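Local atomic coordinates of exotoxin 3 (Staphylococcus aureus, PDB entry 2Z8L), a protein that binds sialylated glycans such as sialyl Lewis X and belongs to the staphylococcal superantigen-like toxins, built from an OB-fold domain and a beta-grasp domain. Residues 23-28 with 183-188; 80-85 with 144-149; 115-120 with 154-159. All coordinates share one frame; numbering follows the deposited sequence.

In the fold
Followed from the N terminus, the chain first offers helix 18-25, whose end meets the loop 183-188 in contact 1, closing a span of more than 150 residues that holds the other two contacts inside it. Next comes segment 80-85 of the OB-fold domain, meeting helix 141-155 in contact 2. Strand 114-121 then packs on the end of that same helix in contact 3, whose segments alternate with those of contact 2, so the two cross. Hydrogen bonds join neighbours: Tyr25 to Asp145 and Tyr24 to Glu84 link contacts 1 and 2, and Arg149 to Tyr159 links contacts 2 and 3. Contacts 2 and 3 both use helix 141-155, to which contact 1 is joined through Tyr25.

Contact 1. Residues 23-28 with 183-188; sequences DYYSGA and NKKLQP. Unlike the reference sequence in segment 23-28: Gly27 (reference Arg). Unlike the reference sequence in segment 183-188: Pro188 (reference Thr). With FUC (alpha-L-fucopyranose), chain B; NAG (2-acetamido-2-deoxy-beta-D-glucopyranose), chain C; GAL (beta-D-galactopyranose), chain D.
Tyr24 and Lys185 meet with the lysine chain laid over one face of the phenol ring, which joins the N-terminal helix 18-25 to the loop that follows strand 177-181 in the beta-grasp domain. The CE of Lys185 stands 3.9 Å from the Tyr24 ring centroid, almost on the ring normal, in a CH-pi contact, and NZ follows at 4.1 Å from that centroid as a cation-pi partner. A bend at chi3 (-63°) turns the otherwise extended lysine across the face, while its ammonium also forms a long, weak ion pair with Glu84. The hydroxyl of Tyr24 is hydrogen-bonded to this same glutamate.

Tyr25 works by its rim instead. Its OH accepts the backbone N-H of Leu186 (N to OH 3.1 Å) in a nearly straight bond, 169° at the hydrogen, and is also hydrogen-bonded to Asp145 of helix 141-155. A buried phenol oxygen is thereby gripped from the loop and from the central helix together. Close by, Arg149 of that helix bonds to the carbonyl oxygen of Lys184, a further tie on the loop backbone.

On its other side the loop carries part of the glycan pocket. Lys184, extended beyond CG, reaches out so that its NZ lies 3.0 Å from both O2 and O3 of the fucose. The amide of Gln187 sits where three sugars converge: NE2 bonds to galactose O6 at 2.9 Å and to fucose O2 at 3.2 Å, with a weak bond to O3 of the N-acetylglucosamine. Glu181 also binds both the galactose and the fucose. The other end of the amide is held as well: Gln187 OE1 accepts a hydrogen bond from NH1 of Arg190, consistent with NE2 being the atom turned to the sugars.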
loop_
_atom_site.group_PDB
_atom_site.type_symbol
_atom_site.label_atom_id
_atom_site.label_comp_id
_atom_site.label_asym_id
_atom_site.label_seq_id
_atom_site.Cartn_x
_atom_site.Cartn_y
_atom_site.Cartn_z
ATOM N N ASP A 23 -8.308 11.083 7.377
ATOM C CA ASP A 23 -9.296 10.104 7.766
ATOM C C ASP A 23 -9.186 8.879 6.847
ATOM O O ASP A 23 -9.414 7.748 7.292
ATOM C CB ASP A 23 -10.706 10.707 7.789
ATOM C CG ASP A 23 -10.911 11.732 8.935
ATOM O OD1 ASP A 23 -10.002 11.886 9.817
ATOM O OD2 ASP A 23 -11.961 12.438 8.936
ATOM N N TYR A 24 -8.827 9.100 5.583
ATOM C CA TYR A 24 -8.567 7.989 4.629
ATOM C C TYR A 24 -7.497 7.056 5.172
ATOM O O TYR A 24 -7.686 5.861 5.242
ATOM C CB TYR A 24 -8.149 8.497 3.250
ATOM C CG TYR A 24 -7.832 7.422 2.248
ATOM C CD1 TYR A 24 -8.840 6.737 1.589
ATOM C CD2 TYR A 24 -6.551 7.077 1.949
ATOM C CE1 TYR A 24 -8.535 5.750 0.650
ATOM C CE2 TYR A 24 -6.257 6.122 1.006
ATOM C CZ TYR A 24 -7.272 5.447 0.380
ATOM O OH TYR A 24 -7.013 4.488 -0.569
ATOM N N TYR A 25 -6.368 7.625 5.595
ATOM C CA TYR A 25 -5.254 6.826 6.037
ATOM C C TYR A 25 -5.332 6.356 7.457
ATOM O O TYR A 25 -4.487 5.592 7.898
ATOM C CB TYR A 25 -3.938 7.590 5.791
ATOM C CG TYR A 25 -3.497 7.636 4.355
ATOM C CD1 TYR A 25 -3.017 6.496 3.732
ATOM C CD2 TYR A 25 -3.653 8.755 3.607
ATOM C CE1 TYR A 25 -2.555 6.477 2.416
ATOM C CE2 TYR A 25 -3.170 8.769 2.279
ATOM C CZ TYR A 25 -2.671 7.628 1.683
ATOM O OH TYR A 25 -2.231 7.636 0.370
ATOM N N SER A 26 -6.394 6.766 8.173
ATOM C CA SER A 26 -6.692 6.359 9.556
ATOM C C SER A 26 -7.759 5.306 9.579
ATOM O O SER A 26 -8.144 4.820 10.660
ATOM C CB SER A 26 -7.220 7.562 10.363
ATOM O OG SER A 26 -6.269 8.562 10.409
ATOM N N GLY A 27 -8.259 4.958 8.396
ATOM C CA GLY A 27 -9.380 4.079 8.268
ATOM C C GLY A 27 -9.009 2.626 8.137
ATOM O O GLY A 27 -7.853 2.231 8.175
ATOM N N ALA A 28 -10.040 1.814 7.970
ATOM C CA ALA A 28 -9.859 0.400 7.957
ATOM C C ALA A 28 -9.225 -0.109 6.655
ATOM O O ALA A 28 -9.367 0.464 5.562
ATOM C CB ALA A 28 -11.209 -0.294 8.191
ATOM N N ASN A 183 1.311 15.248 0.720
ATOM C CA ASN A 183 0.254 16.250 0.601
ATOM C C ASN A 183 -0.945 15.793 -0.209
ATOM O O ASN A 183 -1.922 16.576 -0.402
ATOM C CB ASN A 183 0.790 17.575 0.076
ATOM C CG ASN A 183 1.289 17.525 -1.350
ATOM O OD1 ASN A 183 1.267 16.517 -2.037
ATOM N ND2 ASN A 183 1.750 18.678 -1.805
ATOM N N LYS A 184 -0.900 14.564 -0.709
ATOM C CA LYS A 184 -2.052 13.990 -1.412
ATOM C C LYS A 184 -2.074 12.495 -1.304
ATOM O O LYS A 184 -1.079 11.878 -0.939
ATOM C CB LYS A 184 -2.042 14.438 -2.852
ATOM C CG LYS A 184 -0.841 14.013 -3.654
ATOM C CD LYS A 184 -0.911 14.618 -5.039
ATOM C CE LYS A 184 0.154 14.029 -5.952
ATOM N NZ LYS A 184 0.084 14.790 -7.271
ATOM N N LYS A 185 -3.207 11.882 -1.642
ATOM C CA LYS A 185 -3.308 10.449 -1.680
ATOM C C LYS A 185 -2.317 9.873 -2.734
ATOM O O LYS A 185 -1.967 10.559 -3.725
ATOM C CB LYS A 185 -4.766 10.096 -2.018
ATOM C CG LYS A 185 -5.143 8.720 -1.744
ATOM C CD LYS A 185 -6.609 8.453 -2.128
ATOM C CE LYS A 185 -7.592 9.235 -1.376
ATOM N NZ LYS A 185 -8.990 8.675 -1.776
ATOM N N LEU A 186 -1.860 8.649 -2.511
ATOM C CA LEU A 186 -1.113 7.933 -3.558
ATOM C C LEU A 186 -1.947 7.899 -4.831
ATOM O O LEU A 186 -3.183 7.658 -4.752
ATOM C CB LEU A 186 -0.799 6.498 -3.147
ATOM C CG LEU A 186 -0.009 5.641 -4.135
ATOM C CD1 LEU A 186 1.369 6.251 -4.305
ATOM C CD2 LEU A 186 0.157 4.224 -3.573
ATOM N N GLN A 187 -1.317 8.142 -5.989
ATOM C CA GLN A 187 -2.058 8.194 -7.257
ATOM C C GLN A 187 -2.624 6.826 -7.574
ATOM O O GLN A 187 -1.913 5.837 -7.470
ATOM C CB GLN A 187 -1.144 8.636 -8.373
ATOM C CG GLN A 187 -0.538 10.037 -8.179
ATOM C CD GLN A 187 0.892 10.008 -7.624
ATOM O OE1 GLN A 187 1.195 9.236 -6.690
ATOM N NE2 GLN A 187 1.785 10.834 -8.202
ATOM N N PRO A 188 -3.923 6.751 -7.924
ATOM C CA PRO A 188 -4.515 5.453 -8.252
ATOM C C PRO A 188 -3.719 4.631 -9.270
ATOM O O PRO A 188 -3.539 3.464 -9.062
ATOM C CB PRO A 188 -5.862 5.843 -8.803
ATOM C CG PRO A 188 -6.225 6.984 -7.995
ATOM C CD PRO A 188 -4.958 7.799 -7.966
HETATM C C1 FUC B . 2.692 13.073 -11.532
HETATM C C2 FUC B . 2.233 13.966 -10.372
HETATM C C3 FUC B . 3.294 14.045 -9.288
HETATM C C4 FUC B . 4.638 14.413 -9.900
HETATM C C5 FUC B . 4.968 13.480 -11.071
HETATM C C6 FUC B . 6.296 13.758 -11.752
HETATM O O2 FUC B . 1.014 13.515 -9.810
HETATM O O3 FUC B . 2.873 14.971 -8.284
HETATM O O4 FUC B . 4.490 15.724 -10.383
HETATM O O5 FUC B . 3.935 13.512 -12.031
HETATM C C1 NAG C . 1.183 8.832 -13.110
HETATM C C2 NAG C . 1.194 10.104 -12.229
HETATM C C3 NAG C . 2.603 10.622 -11.963
HETATM C C4 NAG C . 3.516 9.491 -11.491
HETATM C C5 NAG C . 3.374 8.332 -12.485
HETATM C C6 NAG C . 4.238 7.096 -12.265
HETATM C C7 NAG C . -0.814 11.514 -12.369
HETATM C C8 NAG C . -1.443 12.671 -13.121
HETATM N N2 NAG C . 0.398 11.170 -12.795
HETATM O O1 NAG C . -0.142 8.331 -13.249
HETATM O O3 NAG C . 2.585 11.717 -11.031
HETATM O O4 NAG C . 4.835 10.036 -11.471
HETATM O O5 NAG C . 2.026 7.865 -12.475
HETATM O O6 NAG C . 4.180 6.655 -10.941
HETATM O O7 NAG C . -1.406 10.976 -11.427
HETATM C C1 GAL D . 5.568 9.744 -10.256
HETATM C C2 GAL D . 7.044 9.762 -10.615
HETATM C C3 GAL D . 7.807 9.361 -9.356
HETATM C C4 GAL D . 7.461 10.323 -8.215
HETATM C C5 GAL D . 5.949 10.370 -7.968
HETATM C C6 GAL D . 5.556 11.353 -6.887
HETATM O O2 GAL D . 7.238 8.792 -11.644
HETATM O O3 GAL D . 9.223 9.273 -9.571
HETATM O O4 GAL D . 7.917 11.607 -8.569
HETATM O O5 GAL D . 5.282 10.682 -9.209
HETATM O O6 GAL D . 4.154 11.473 -6.706
#

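Contact 2. Residues 80-85 with 144-149; sequences FVVKEA and LDFKLR
Phe146 reaches from helix 141-155 to Phe80 and Val82, touching the first near its base and the second farther out. Its CB is 3.8 Å from CE2 of Phe80, and CG lies close to that same atom, in the plane of the Phe80 ring. Farther along one side, CD1 meets CZ of Phe80 at 3.8 Å. The pair is an offset edge-to-face stack: the edge of Phe80 is turned toward the face of Phe146, with the planes at 61° and the centroids 5.7 Å apart. With CG anti to the backbone N (chi1 -168°), Phe146 projects away from its helix into the seam between the OB-fold and beta-grasp domains, the two-domain architecture of the staphylococcal toxin family. Along the other side of the ring, CD2 and CE2 take the CG2 methyl of Val82, which stands 4.1 Å from the centroid in a CH-pi contact on the same face that Phe80 approaches. The ring of Tyr25 lies on the opposite side. One helix position on, CE of Lys147 passes 4.0 Å from CE1 of Phe80, carrying NZ onward to a salt bridge with Glu143.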
loop_
_atom_site.group_PDB
_atom_site.type_symbol
_atom_site.label_atom_id
_atom_site.label_comp_id
_atom_site.label_asym_id
_atom_site.label_seq_id
_atom_site.Cartn_x
_atom_site.Cartn_y
_atom_site.Cartn_z
ATOM N N PHE A 80 -4.362 -6.368 -0.730
ATOM C CA PHE A 80 -4.516 -5.345 0.286
ATOM C C PHE A 80 -5.660 -4.462 -0.108
ATOM O O PHE A 80 -5.551 -3.718 -1.076
ATOM C CB PHE A 80 -3.212 -4.521 0.424
ATOM C CG PHE A 80 -3.250 -3.558 1.525
ATOM C CD1 PHE A 80 -3.274 -3.992 2.858
ATOM C CD2 PHE A 80 -3.365 -2.203 1.273
ATOM C CE1 PHE A 80 -3.373 -3.046 3.885
ATOM C CE2 PHE A 80 -3.464 -1.273 2.306
ATOM C CZ PHE A 80 -3.439 -1.698 3.587
ATOM N N VAL A 81 -6.745 -4.555 0.659
ATOM C CA VAL A 81 -8.005 -3.917 0.365
ATOM C C VAL A 81 -8.232 -2.687 1.276
ATOM O O VAL A 81 -8.096 -2.776 2.512
ATOM C CB VAL A 81 -9.203 -4.947 0.538
ATOM C CG1 VAL A 81 -10.542 -4.217 0.307
ATOM C CG2 VAL A 81 -9.031 -6.152 -0.358
ATOM N N VAL A 82 -8.553 -1.552 0.643
ATOM C CA VAL A 82 -9.029 -0.344 1.306
ATOM C C VAL A 82 -10.319 0.036 0.598
ATOM O O VAL A 82 -10.330 0.274 -0.584
ATOM C CB VAL A 82 -7.976 0.810 1.251
ATOM C CG1 VAL A 82 -8.557 2.064 1.910
ATOM C CG2 VAL A 82 -6.697 0.364 1.900
ATOM N N LYS A 83 -11.428 0.012 1.316
ATOM C CA LYS A 83 -12.712 0.247 0.695
ATOM C C LYS A 83 -12.760 1.641 0.105
ATOM O O LYS A 83 -12.489 2.616 0.815
ATOM C CB LYS A 83 -13.802 0.065 1.742
ATOM C CG LYS A 83 -15.139 -0.087 1.192
ATOM C CD LYS A 83 -16.138 -0.429 2.301
ATOM C CE LYS A 83 -15.734 -1.729 3.033
ATOM N NZ LYS A 83 -16.930 -2.492 3.534
ATOM N N GLU A 84 -13.035 1.761 -1.195
ATOM C CA GLU A 84 -13.198 3.070 -1.830
ATOM C C GLU A 84 -14.681 3.353 -1.991
ATOM O O GLU A 84 -15.137 4.496 -1.889
ATOM C CB GLU A 84 -12.502 3.155 -3.190
ATOM C CG GLU A 84 -10.991 2.891 -3.176
ATOM C CD GLU A 84 -10.141 4.015 -2.532
ATOM O OE1 GLU A 84 -10.625 5.174 -2.380
ATOM O OE2 GLU A 84 -8.959 3.724 -2.195
ATOM N N ALA A 85 -15.432 2.297 -2.257
ATOM C CA ALA A 85 -16.879 2.389 -2.420
ATOM C C ALA A 85 -17.511 1.032 -2.097
ATOM O O ALA A 85 -16.831 0.007 -2.079
ATOM C CB ALA A 85 -17.205 2.827 -3.841
ATOM N N LEU A 144 2.484 -0.439 1.379
ATOM C CA LEU A 144 3.525 0.284 2.103
ATOM C C LEU A 144 3.102 1.717 2.391
ATOM O O LEU A 144 3.219 2.204 3.537
ATOM C CB LEU A 144 4.781 0.276 1.245
ATOM C CG LEU A 144 5.675 -0.911 1.350
ATOM C CD1 LEU A 144 6.725 -0.762 0.262
ATOM C CD2 LEU A 144 6.290 -0.768 2.799
ATOM N N ASP A 145 2.608 2.418 1.372
ATOM C CA ASP A 145 2.131 3.819 1.527
ATOM C C ASP A 145 1.119 3.883 2.656
ATOM O O ASP A 145 1.249 4.686 3.584
ATOM C CB ASP A 145 1.556 4.316 0.169
ATOM C CG ASP A 145 0.813 5.660 0.246
ATOM O OD1 ASP A 145 1.518 6.664 0.409
ATOM O OD2 ASP A 145 -0.443 5.696 0.148
ATOM N N PHE A 146 0.127 3.026 2.617
ATOM C CA PHE A 146 -0.965 3.095 3.573
ATOM C C PHE A 146 -0.504 2.809 5.006
ATOM O O PHE A 146 -0.782 3.568 5.947
ATOM C CB PHE A 146 -2.067 2.144 3.162
ATOM C CG PHE A 146 -3.363 2.352 3.926
ATOM C CD1 PHE A 146 -3.599 1.738 5.144
ATOM C CD2 PHE A 146 -4.365 3.168 3.404
ATOM C CE1 PHE A 146 -4.810 1.973 5.816
ATOM C CE2 PHE A 146 -5.518 3.401 4.064
ATOM C CZ PHE A 146 -5.741 2.823 5.294
ATOM N N LYS A 147 0.213 1.693 5.160
ATOM C CA LYS A 147 0.677 1.342 6.477
ATOM C C LYS A 147 1.684 2.359 7.071
ATOM O O LYS A 147 1.668 2.612 8.306
ATOM C CB LYS A 147 1.250 -0.033 6.429
ATOM C CG LYS A 147 0.150 -1.034 6.226
ATOM C CD LYS A 147 0.637 -2.405 6.429
ATOM C CE LYS A 147 -0.564 -3.370 6.720
ATOM N NZ LYS A 147 -0.185 -4.821 6.499
ATOM N N LEU A 148 2.602 2.878 6.266
ATOM C CA LEU A 148 3.568 3.845 6.793
ATOM C C LEU A 148 2.887 5.147 7.154
ATOM O O LEU A 148 3.154 5.695 8.205
ATOM C CB LEU A 148 4.661 4.079 5.779
ATOM C CG LEU A 148 5.644 2.931 5.448
ATOM C CD1 LEU A 148 6.517 3.257 4.243
ATOM C CD2 LEU A 148 6.507 2.521 6.671
ATOM N N ARG A 149 1.970 5.651 6.321
ATOM C CA ARG A 149 1.186 6.854 6.736
ATOM C C ARG A 149 0.362 6.616 7.986
ATOM O O ARG A 149 0.345 7.481 8.869
ATOM C CB ARG A 149 0.276 7.405 5.633
ATOM C CG ARG A 149 1.041 7.814 4.356
ATOM C CD ARG A 149 0.217 8.727 3.525
ATOM N NE ARG A 149 0.592 8.660 2.144
ATOM C CZ ARG A 149 0.327 9.578 1.233
ATOM N NH1 ARG A 149 -0.304 10.688 1.570
ATOM N NH2 ARG A 149 0.695 9.336 -0.014
#

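Contact 3. Residues 115-120 with 154-159; sequences FVIKKE and QNFDLY. Unlike the reference sequence in segment 154-159: Asn155 (reference Asp).
Ile117 and Lys119 approach Phe156 in two different ways, the first over a face of the ring and the second at its edge. The two stand two apart on strand 114-121, so both side chains leave the same side of the sheet, toward 154-159. Ile117 leads with the end of its longer branch, while its CG2 methyl stands over the same face, toward the rim. Its CD1 methyl is 3.7 Å from CE2 of Phe156 and 4.2 Å from the ring centroid, lying 27° off the normal, a CH-pi contact displaced from the middle. Farther back on the longer branch, CG1 rests over the ring of Phe115, so the isoleucine lies between two phenylalanines. The Phe156 ring also meets that of His128 and packs on Ile207 of the neighbouring strand.

Lys119 passes the ring obliquely at its edge. Its CD lies near the plane of the Phe156 ring, 4.1 Å from CD1. The chain is extended as far as CE and then swings at chi4 (31°), which brings NZ to the carbonyl oxygen of Phe156 at 3.1 Å. The ammonium approaches from above the carbonyl plane, 47° out of it. Since Phe156 is the first residue to leave helical geometry after helix 141-155, the positive charge stands by the helix's C-terminal end, where it is probably favourable. Asp157 lends a more distant opposite charge: its OD2 is 4.2 Å from NZ of Lys119, beyond salt-bridge range, while its OD1 is committed to Lys160.

Strand 114-121 thus receives the end of the helix, with the ring and methyl packed between sheet and helix end and the lysine closing over the Phe156 carbonyl, the packing of helix against mixed sheet that defines the beta-grasp fold.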
loop_
_atom_site.group_PDB
_atom_site.type_symbol
_atom_site.label_atom_id
_atom_site.label_comp_id
_atom_site.label_asym_id
_atom_site.label_seq_id
_atom_site.Cartn_x
_atom_site.Cartn_y
_atom_site.Cartn_z
ATOM N N PHE A 115 13.342 2.650 9.401
ATOM C CA PHE A 115 12.460 3.716 8.980
ATOM C C PHE A 115 12.932 4.966 9.719
ATOM O O PHE A 115 12.753 5.023 10.927
ATOM C CB PHE A 115 11.009 3.375 9.377
ATOM C CG PHE A 115 9.975 4.283 8.852
ATOM C CD1 PHE A 115 10.185 5.142 7.779
ATOM C CD2 PHE A 115 8.715 4.225 9.386
ATOM C CE1 PHE A 115 9.155 5.942 7.280
ATOM C CE2 PHE A 115 7.720 5.044 8.915
ATOM C CZ PHE A 115 7.932 5.878 7.868
ATOM N N VAL A 116 13.602 5.859 9.000
ATOM C CA VAL A 116 14.267 7.047 9.628
ATOM C C VAL A 116 13.287 8.204 9.448
ATOM O O VAL A 116 13.021 8.629 8.327
ATOM C CB VAL A 116 15.619 7.371 8.979
ATOM C CG1 VAL A 116 16.279 8.515 9.641
ATOM C CG2 VAL A 116 16.598 6.171 9.075
ATOM N N ILE A 117 12.729 8.677 10.551
ATOM C CA ILE A 117 11.707 9.668 10.544
ATOM C C ILE A 117 12.290 10.975 11.072
ATOM O O ILE A 117 12.667 11.050 12.246
ATOM C CB ILE A 117 10.569 9.226 11.406
ATOM C CG1 ILE A 117 10.013 7.887 10.885
ATOM C CG2 ILE A 117 9.459 10.300 11.463
ATOM C CD1 ILE A 117 9.295 7.122 11.910
ATOM N N LYS A 118 12.325 11.969 10.207
ATOM C CA LYS A 118 12.863 13.290 10.577
ATOM C C LYS A 118 11.676 14.178 10.809
ATOM O O LYS A 118 11.018 14.548 9.833
ATOM C CB LYS A 118 13.748 13.836 9.474
ATOM C CG LYS A 118 15.043 13.039 9.364
ATOM C CD LYS A 118 16.115 13.749 8.593
ATOM C CE LYS A 118 17.500 13.086 8.821
ATOM N NZ LYS A 118 18.663 14.054 8.647
ATOM N N LYS A 119 11.426 14.503 12.087
ATOM C CA LYS A 119 10.223 15.228 12.500
ATOM C C LYS A 119 10.582 16.651 12.875
ATOM O O LYS A 119 11.411 16.847 13.760
ATOM C CB LYS A 119 9.569 14.516 13.679
ATOM C CG LYS A 119 8.185 15.115 14.070
ATOM C CD LYS A 119 7.559 14.423 15.238
ATOM C CE LYS A 119 6.310 15.150 15.675
ATOM N NZ LYS A 119 5.617 15.812 14.536
ATOM N N GLU A 120 9.930 17.627 12.253
ATOM C CA GLU A 120 10.129 19.026 12.645
ATOM C C GLU A 120 9.683 19.239 14.086
ATOM O O GLU A 120 8.611 18.791 14.494
ATOM C CB GLU A 120 9.401 19.973 11.701
ATOM C CG GLU A 120 10.002 20.026 10.309
ATOM C CD GLU A 120 9.405 21.140 9.405
ATOM O OE1 GLU A 120 8.682 22.053 9.901
ATOM O OE2 GLU A 120 9.682 21.087 8.170
ATOM N N GLN A 154 -0.586 7.913 13.660
ATOM C CA GLN A 154 -0.801 7.414 15.044
ATOM C C GLN A 154 0.324 7.804 16.007
ATOM O O GLN A 154 0.092 7.958 17.212
ATOM C CB GLN A 154 -0.930 5.892 15.060
ATOM C CG GLN A 154 -2.159 5.332 14.334
ATOM C CD GLN A 154 -2.104 3.811 14.088
ATOM O OE1 GLN A 154 -1.018 3.193 13.994
ATOM N NE2 GLN A 154 -3.275 3.218 13.897
ATOM N N ASN A 155 1.543 7.911 15.498
ATOM C CA ASN A 155 2.724 8.020 16.371
ATOM C C ASN A 155 3.561 9.295 16.219
ATOM O O ASN A 155 4.324 9.635 17.122
ATOM C CB ASN A 155 3.600 6.807 16.175
ATOM C CG ASN A 155 2.893 5.529 16.522
ATOM O OD1 ASN A 155 2.456 4.771 15.647
ATOM N ND2 ASN A 155 2.775 5.278 17.809
ATOM N N PHE A 156 3.472 9.964 15.072
ATOM C CA PHE A 156 4.312 11.101 14.781
ATOM C C PHE A 156 3.542 12.317 14.292
ATOM O O PHE A 156 4.108 13.210 13.656
ATOM C CB PHE A 156 5.448 10.704 13.825
ATOM C CG PHE A 156 6.428 9.782 14.454
ATOM C CD1 PHE A 156 7.472 10.295 15.242
ATOM C CD2 PHE A 156 6.285 8.424 14.358
ATOM C CE1 PHE A 156 8.352 9.434 15.874
ATOM C CE2 PHE A 156 7.182 7.566 14.973
ATOM C CZ PHE A 156 8.197 8.071 15.733
ATOM N N ASP A 157 2.244 12.368 14.598
ATOM C CA ASP A 157 1.466 13.562 14.373
ATOM C C ASP A 157 1.398 13.974 12.893
ATOM O O ASP A 157 1.184 15.135 12.581
ATOM C CB ASP A 157 2.017 14.742 15.190
ATOM C CG ASP A 157 1.870 14.559 16.707
ATOM O OD1 ASP A 157 0.883 13.920 17.155
ATOM O OD2 ASP A 157 2.712 15.124 17.453
ATOM N N LEU A 158 1.534 13.029 11.974
ATOM C CA LEU A 158 1.244 13.366 10.579
ATOM C C LEU A 158 -0.196 13.903 10.412
ATOM O O LEU A 158 -1.161 13.322 10.926
ATOM C CB LEU A 158 1.468 12.160 9.669
ATOM C CG LEU A 158 1.317 12.426 8.171
ATOM C CD1 LEU A 158 2.299 13.401 7.549
ATOM C CD2 LEU A 158 1.402 11.128 7.452
ATOM N N TYR A 159 -0.302 15.005 9.685
ATOM C CA TYR A 159 -1.544 15.723 9.370
ATOM C C TYR A 159 -2.109 16.513 10.540
ATOM O O TYR A 159 -3.229 16.983 10.455
ATOM C CB TYR A 159 -2.604 14.848 8.699
ATOM C CG TYR A 159 -2.101 14.165 7.446
ATOM C CD1 TYR A 159 -1.416 14.883 6.453
ATOM C CD2 TYR A 159 -2.311 12.816 7.244
ATOM C CE1 TYR A 159 -0.928 14.211 5.288
ATOM C CE2 TYR A 159 -1.847 12.151 6.102
ATOM C CZ TYR A 159 -1.182 12.871 5.116
ATOM O OH TYR A 159 -0.690 12.315 3.961
#